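Local structure of SusD homolog (Bacteroides thetaiotaomicron VPI-5482, 3IHV) at residues D311-L323 and I423-S435. The protein probably binds glycans at the outer membrane of a gut bacterium. Residues are numbered along the deposited sequence; the frame is centred on the assembly and turned at random.
With EDO (1,2-ethanediol), chain G.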
loop_
_atom_site.group_PDB
_atom_site.type_symbol
_atom_site.label_atom_id
_atom_site.label_comp_id
_atom_site.label_asym_id
_atom_site.label_seq_id
_atom_site.Cartn_x
_atom_site.Cartn_y
_atom_site.Cartn_z
ATOM N N ASP A 311 17.227 0.390 -15.333
ATOM C CA ASP A 311 17.964 1.080 -14.260
ATOM C C ASP A 311 18.411 0.078 -13.222
ATOM O O ASP A 311 19.574 0.037 -12.846
ATOM C CB ASP A 311 17.135 2.131 -13.542
ATOM C CG ASP A 311 16.901 3.349 -14.371
ATOM O OD1 ASP A 311 17.615 3.519 -15.386
ATOM O OD2 ASP A 311 15.965 4.103 -14.024
ATOM N N TRP A 312 17.484 -0.776 -12.813
ATOM C CA TRP A 312 17.771 -1.718 -11.734
ATOM C C TRP A 312 18.787 -2.771 -12.133
ATOM O O TRP A 312 19.564 -3.226 -11.301
ATOM C CB TRP A 312 16.496 -2.438 -11.297
ATOM C CG TRP A 312 16.463 -2.807 -9.846
ATOM C CD1 TRP A 312 17.507 -2.845 -8.974
ATOM C CD2 TRP A 312 15.308 -3.263 -9.117
ATOM N NE1 TRP A 312 17.062 -3.238 -7.739
ATOM C CE2 TRP A 312 15.722 -3.499 -7.793
ATOM C CE3 TRP A 312 13.959 -3.456 -9.453
ATOM C CZ2 TRP A 312 14.839 -3.944 -6.795
ATOM C CZ3 TRP A 312 13.081 -3.873 -8.473
ATOM C CH2 TRP A 312 13.522 -4.128 -7.157
ATOM N N ARG A 313 18.793 -3.178 -13.405
ATOM C CA ARG A 313 19.755 -4.167 -13.873
ATOM C C ARG A 313 21.228 -3.728 -13.759
ATOM O O ARG A 313 22.109 -4.586 -13.750
ATOM C CB ARG A 313 19.453 -4.635 -15.293
ATOM C CG ARG A 313 18.210 -5.490 -15.353
ATOM C CD ARG A 313 17.934 -6.031 -16.745
ATOM N NE ARG A 313 16.912 -7.087 -16.679
ATOM C CZ ARG A 313 16.480 -7.778 -17.724
ATOM N NH1 ARG A 313 16.992 -7.566 -18.931
ATOM N NH2 ARG A 313 15.560 -8.725 -17.558
ATOM N N GLU A 314 21.473 -2.428 -13.712
ATOM C CA GLU A 314 22.826 -1.926 -13.508
ATOM C C GLU A 314 23.409 -2.321 -12.130
ATOM O O GLU A 314 24.602 -2.535 -12.024
ATOM C CB GLU A 314 22.843 -0.398 -13.681
ATOM C CG GLU A 314 22.552 0.048 -15.110
ATOM C CD GLU A 314 23.601 -0.477 -16.133
ATOM O OE1 GLU A 314 24.817 -0.160 -16.003
ATOM O OE2 GLU A 314 23.219 -1.222 -17.063
ATOM N N ASP A 315 22.572 -2.412 -11.099
ATOM C CA ASP A 315 22.992 -2.795 -9.721
ATOM C C ASP A 315 22.912 -4.308 -9.571
ATOM O O ASP A 315 22.012 -4.872 -8.909
ATOM C CB ASP A 315 22.067 -2.139 -8.706
ATOM C CG ASP A 315 22.160 -0.617 -8.726
ATOM O OD1 ASP A 315 23.110 -0.137 -9.356
ATOM O OD2 ASP A 315 21.322 0.052 -8.092
ATOM N N VAL A 316 23.876 -4.970 -10.201
ATOM C CA VAL A 316 23.822 -6.397 -10.364
ATOM C C VAL A 316 23.575 -7.214 -9.107
ATOM O O VAL A 316 22.731 -8.117 -9.102
ATOM C CB VAL A 316 25.099 -6.891 -11.127
ATOM C CG1 VAL A 316 25.164 -8.402 -11.150
ATOM C CG2 VAL A 316 25.085 -6.320 -12.582
ATOM N N SER A 317 24.270 -6.874 -8.037
ATOM C CA SER A 317 24.228 -7.655 -6.811
ATOM C C SER A 317 23.005 -7.416 -5.945
ATOM O O SER A 317 22.857 -8.062 -4.925
ATOM C CB SER A 317 25.507 -7.421 -6.010
ATOM O OG SER A 317 26.627 -7.792 -6.795
ATOM N N ASP A 318 22.129 -6.503 -6.340
ATOM C CA ASP A 318 20.893 -6.257 -5.591
ATOM C C ASP A 318 19.954 -7.436 -5.832
ATOM O O ASP A 318 19.401 -7.587 -6.950
ATOM C CB ASP A 318 20.279 -4.955 -6.083
ATOM C CG ASP A 318 19.086 -4.527 -5.280
ATOM O OD1 ASP A 318 18.419 -5.397 -4.659
ATOM O OD2 ASP A 318 18.786 -3.311 -5.315
ATOM N N ILE A 319 19.756 -8.250 -4.795
ATOM C CA ILE A 319 18.948 -9.472 -4.921
ATOM C C ILE A 319 17.448 -9.196 -4.994
ATOM O O ILE A 319 16.663 -10.077 -5.318
ATOM C CB ILE A 319 19.257 -10.528 -3.809
ATOM C CG1 ILE A 319 18.732 -10.089 -2.441
ATOM C CG2 ILE A 319 20.769 -10.873 -3.831
ATOM C CD1 ILE A 319 18.688 -11.218 -1.418
ATOM N N ARG A 320 17.045 -7.976 -4.693
ATOM C CA ARG A 320 15.636 -7.663 -4.686
ATOM C C ARG A 320 15.082 -7.605 -6.081
ATOM O O ARG A 320 13.897 -7.783 -6.252
ATOM C CB ARG A 320 15.383 -6.336 -4.035
ATOM C CG ARG A 320 15.735 -6.307 -2.559
ATOM C CD ARG A 320 15.683 -4.906 -1.999
ATOM N NE ARG A 320 16.731 -4.067 -2.593
ATOM C CZ ARG A 320 17.012 -2.817 -2.203
ATOM N NH1 ARG A 320 16.353 -2.244 -1.217
ATOM N NH2 ARG A 320 17.964 -2.134 -2.786
ATOM N N ARG A 321 15.930 -7.307 -7.059
ATOM C CA ARG A 321 15.473 -7.123 -8.447
ATOM C C ARG A 321 14.747 -8.366 -8.980
ATOM O O ARG A 321 13.599 -8.276 -9.362
ATOM C CB ARG A 321 16.622 -6.711 -9.343
ATOM C CG ARG A 321 16.224 -6.458 -10.843
ATOM C CD ARG A 321 17.424 -6.032 -11.735
ATOM N NE ARG A 321 18.439 -7.061 -11.592
ATOM C CZ ARG A 321 19.523 -6.993 -10.825
ATOM N NH1 ARG A 321 19.844 -5.885 -10.130
ATOM N NH2 ARG A 321 20.293 -8.054 -10.739
ATOM N N ASP A 322 15.408 -9.500 -8.957
ATOM C CA ASP A 322 14.789 -10.753 -9.402
ATOM C C ASP A 322 13.659 -11.256 -8.495
ATOM O O ASP A 322 12.815 -12.039 -8.947
ATOM C CB ASP A 322 15.844 -11.843 -9.569
ATOM C CG ASP A 322 16.829 -11.510 -10.654
ATOM O OD1 ASP A 322 16.434 -10.884 -11.660
ATOM O OD2 ASP A 322 18.002 -11.867 -10.508
ATOM N N LEU A 323 13.666 -10.858 -7.220
ATOM C CA LEU A 323 12.600 -11.214 -6.304
ATOM C C LEU A 323 11.382 -10.347 -6.487
ATOM O O LEU A 323 10.296 -10.766 -6.087
ATOM C CB LEU A 323 13.060 -11.142 -4.853
ATOM C CG LEU A 323 14.029 -12.237 -4.469
ATOM C CD1 LEU A 323 14.712 -11.961 -3.110
ATOM C CD2 LEU A 323 13.285 -13.600 -4.410
ATOM N N ILE A 423 19.077 3.927 5.939
ATOM C CA ILE A 423 19.084 3.545 4.503
ATOM C C ILE A 423 20.066 2.373 4.219
ATOM O O ILE A 423 19.724 1.437 3.486
ATOM C CB ILE A 423 19.264 4.731 3.516
ATOM C CG1 ILE A 423 19.009 4.212 2.080
ATOM C CG2 ILE A 423 20.629 5.416 3.647
ATOM C CD1 ILE A 423 18.610 5.266 1.071
ATOM N N ASN A 424 21.227 2.380 4.850
ATOM C CA ASN A 424 22.213 1.283 4.647
ATOM C C ASN A 424 21.737 -0.047 5.225
ATOM O O ASN A 424 22.047 -1.095 4.659
ATOM C CB ASN A 424 23.601 1.693 5.092
ATOM C CG ASN A 424 24.250 2.668 4.126
ATOM O OD1 ASN A 424 23.881 2.710 2.944
ATOM N ND2 ASN A 424 25.189 3.463 4.622
ATOM N N ALA A 425 20.888 -0.024 6.260
ATOM C CA ALA A 425 20.333 -1.290 6.779
ATOM C C ALA A 425 19.488 -1.921 5.701
ATOM O O ALA A 425 19.564 -3.147 5.454
ATOM C CB ALA A 425 19.484 -1.076 8.026
ATOM N N VAL A 426 18.683 -1.077 5.054
ATOM C CA VAL A 426 17.835 -1.529 3.968
ATOM C C VAL A 426 18.656 -2.029 2.749
ATOM O O VAL A 426 18.368 -3.104 2.205
ATOM C CB VAL A 426 16.831 -0.466 3.547
ATOM C CG1 VAL A 426 16.073 -0.918 2.295
ATOM C CG2 VAL A 426 15.869 -0.204 4.706
ATOM N N ARG A 427 19.681 -1.290 2.368
ATOM C CA ARG A 427 20.544 -1.690 1.246
ATOM C C ARG A 427 21.278 -3.014 1.546
ATOM O O ARG A 427 21.384 -3.896 0.688
ATOM C CB ARG A 427 21.625 -0.633 1.007
ATOM C CG ARG A 427 21.192 0.802 0.747
ATOM C CD ARG A 427 20.978 1.129 -0.621
ATOM N NE ARG A 427 22.135 0.816 -1.483
ATOM C CZ ARG A 427 21.995 0.553 -2.779
ATOM N NH1 ARG A 427 20.787 0.630 -3.345
ATOM N NH2 ARG A 427 23.041 0.194 -3.510
ATOM N N ARG A 428 21.788 -3.159 2.761
ATOM C CA ARG A 428 22.510 -4.378 3.107
ATOM C C ARG A 428 21.608 -5.605 3.009
ATOM O O ARG A 428 21.974 -6.640 2.474
ATOM C CB ARG A 428 23.105 -4.228 4.514
ATOM C CG ARG A 428 24.248 -3.207 4.512
ATOM C CD ARG A 428 24.689 -2.838 5.899
ATOM N NE ARG A 428 25.770 -1.880 5.880
ATOM C CZ ARG A 428 26.447 -1.479 6.958
ATOM N NH1 ARG A 428 26.151 -1.951 8.169
ATOM N NH2 ARG A 428 27.437 -0.596 6.830
ATOM N N ARG A 429 20.408 -5.500 3.568
ATOM C CA ARG A 429 19.500 -6.628 3.490
ATOM C C ARG A 429 19.190 -6.904 1.999
ATOM O O ARG A 429 19.116 -8.077 1.583
ATOM C CB ARG A 429 18.233 -6.336 4.313
ATOM C CG ARG A 429 17.343 -7.519 4.577
ATOM C CD ARG A 429 16.343 -7.772 3.470
ATOM N NE ARG A 429 15.355 -6.730 3.381
ATOM C CZ ARG A 429 14.217 -6.676 4.067
ATOM N NH1 ARG A 429 13.895 -7.621 4.959
ATOM N NH2 ARG A 429 13.381 -5.677 3.848
ATOM N N GLY A 430 18.986 -5.830 1.235
ATOM C CA GLY A 430 18.652 -5.924 -0.194
ATOM C C GLY A 430 19.745 -6.531 -1.052
ATOM O O GLY A 430 19.469 -7.037 -2.149
ATOM N N TYR A 431 20.985 -6.511 -0.551
ATOM C CA TYR A 431 22.119 -7.156 -1.213
ATOM C C TYR A 431 22.476 -8.511 -0.601
ATOM O O TYR A 431 23.546 -9.081 -0.884
ATOM C CB TYR A 431 23.315 -6.211 -1.228
ATOM C CG TYR A 431 23.229 -5.170 -2.342
ATOM C CD1 TYR A 431 22.251 -4.189 -2.350
ATOM C CD2 TYR A 431 24.160 -5.168 -3.388
ATOM C CE1 TYR A 431 22.171 -3.248 -3.382
ATOM C CE2 TYR A 431 24.088 -4.242 -4.404
ATOM C CZ TYR A 431 23.103 -3.284 -4.399
ATOM O OH TYR A 431 23.036 -2.350 -5.404
ATOM N N GLY A 432 21.592 -9.029 0.249
ATOM C CA GLY A 432 21.804 -10.343 0.868
ATOM C C GLY A 432 22.801 -10.346 2.016
ATOM O O GLY A 432 23.439 -11.364 2.292
ATOM N N ASN A 433 22.903 -9.220 2.711
ATOM C CA ASN A 433 23.754 -9.102 3.907
ATOM C C ASN A 433 25.205 -9.476 3.596
ATOM O O ASN A 433 25.748 -10.415 4.193
ATOM C CB ASN A 433 23.175 -9.991 5.014
ATOM C CG ASN A 433 21.704 -9.818 5.144
ATOM O OD1 ASN A 433 21.255 -8.738 5.477
ATOM N ND2 ASN A 433 20.929 -10.879 4.869
ATOM N N PRO A 434 25.826 -8.746 2.650
ATOM C CA PRO A 434 27.223 -8.993 2.276
ATOM C C PRO A 434 28.144 -8.752 3.441
ATOM O O PRO A 434 27.889 -7.886 4.264
ATOM C CB PRO A 434 27.494 -7.938 1.192
ATOM C CG PRO A 434 26.443 -6.874 1.406
ATOM C CD PRO A 434 25.253 -7.641 1.857
ATOM N N SER A 435 29.203 -9.551 3.508
ATOM C CA SER A 435 30.227 -9.422 4.533
ATOM C C SER A 435 30.883 -8.045 4.442
ATOM O O SER A 435 31.061 -7.370 5.458
ATOM C CB SER A 435 31.281 -10.518 4.341
ATOM O OG SER A 435 32.014 -10.678 5.526
HETATM C C1 EDO G . 14.450 -8.286 -13.468
HETATM O O1 EDO G . 15.581 -7.661 -14.112
HETATM C C2 EDO G . 13.523 -8.994 -14.422
HETATM O O2 EDO G . 14.248 -9.906 -15.247
HETATM O O HOH W 1 20.478 -1.205 -5.681
HETATM O O HOH W 2 22.532 1.666 -6.148
HETATM O O HOH W 3 24.304 -9.797 -3.596
#
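The Tyr431 ring packs one face over Asp318, whose CA sits 3.8 Å above the Tyr431 ring plane and over its centre. Asp318 CB makes a CH-pi contact with the same face, 4.0 Å from the Tyr431 ring centroid, and Asp315 CB touches the phenolic OH. Beside the ring the two backbones are joined directly: Ile319 N donates to Gly430 O (2.9 Å), lying close to the line of the C=O, though the bond is bent at the hydrogen (134°). Gly430 is the last helical residue here, and its bare CA lies over one face of the Arg320 guanidinium, 3.6 Å from Arg320 NE; a CB on this residue would run into that nitrogen. Helix 417-430 ends in a Schellman motif with Gly432, at positive phi, as C-prime residue; there Tyr431 and the Gly430 carbonyl face the loop between helices 306-313 and 320-324 in the SusD family region. Asp318 organises that loop. With CG anti to its backbone N (chi1 -174°), it accepts from Arg320 N at OD1, a capping bond at the turn leading into the next helix, while Arg320 grips it side-on, NE to OD1 and NH2 to OD2. Trp312 NE1 meets Asp318 OD2 at 3.0 Å in a nearly straight bond, on the opposite face of the carboxylate from Arg320 NH2. An asparagine in place of Asp318 would probably leave Arg320 without its charged mate in this loop and set an amide N-H against one of the carboxylate's present donors. Arg320 NH1 also pairs with Glu458 and Glu462 of helix 448-463, and Glu458 binds Arg427 NH1 too, acidic company that probably eases the 4.0 Å approach of Arg320 NH2 to Arg427 NH1. Tyrosine suits position 431 because its OH donates to a water that accepts from Arg427 NH1 and donates to Asp315 OD2 and Asp318 OD2.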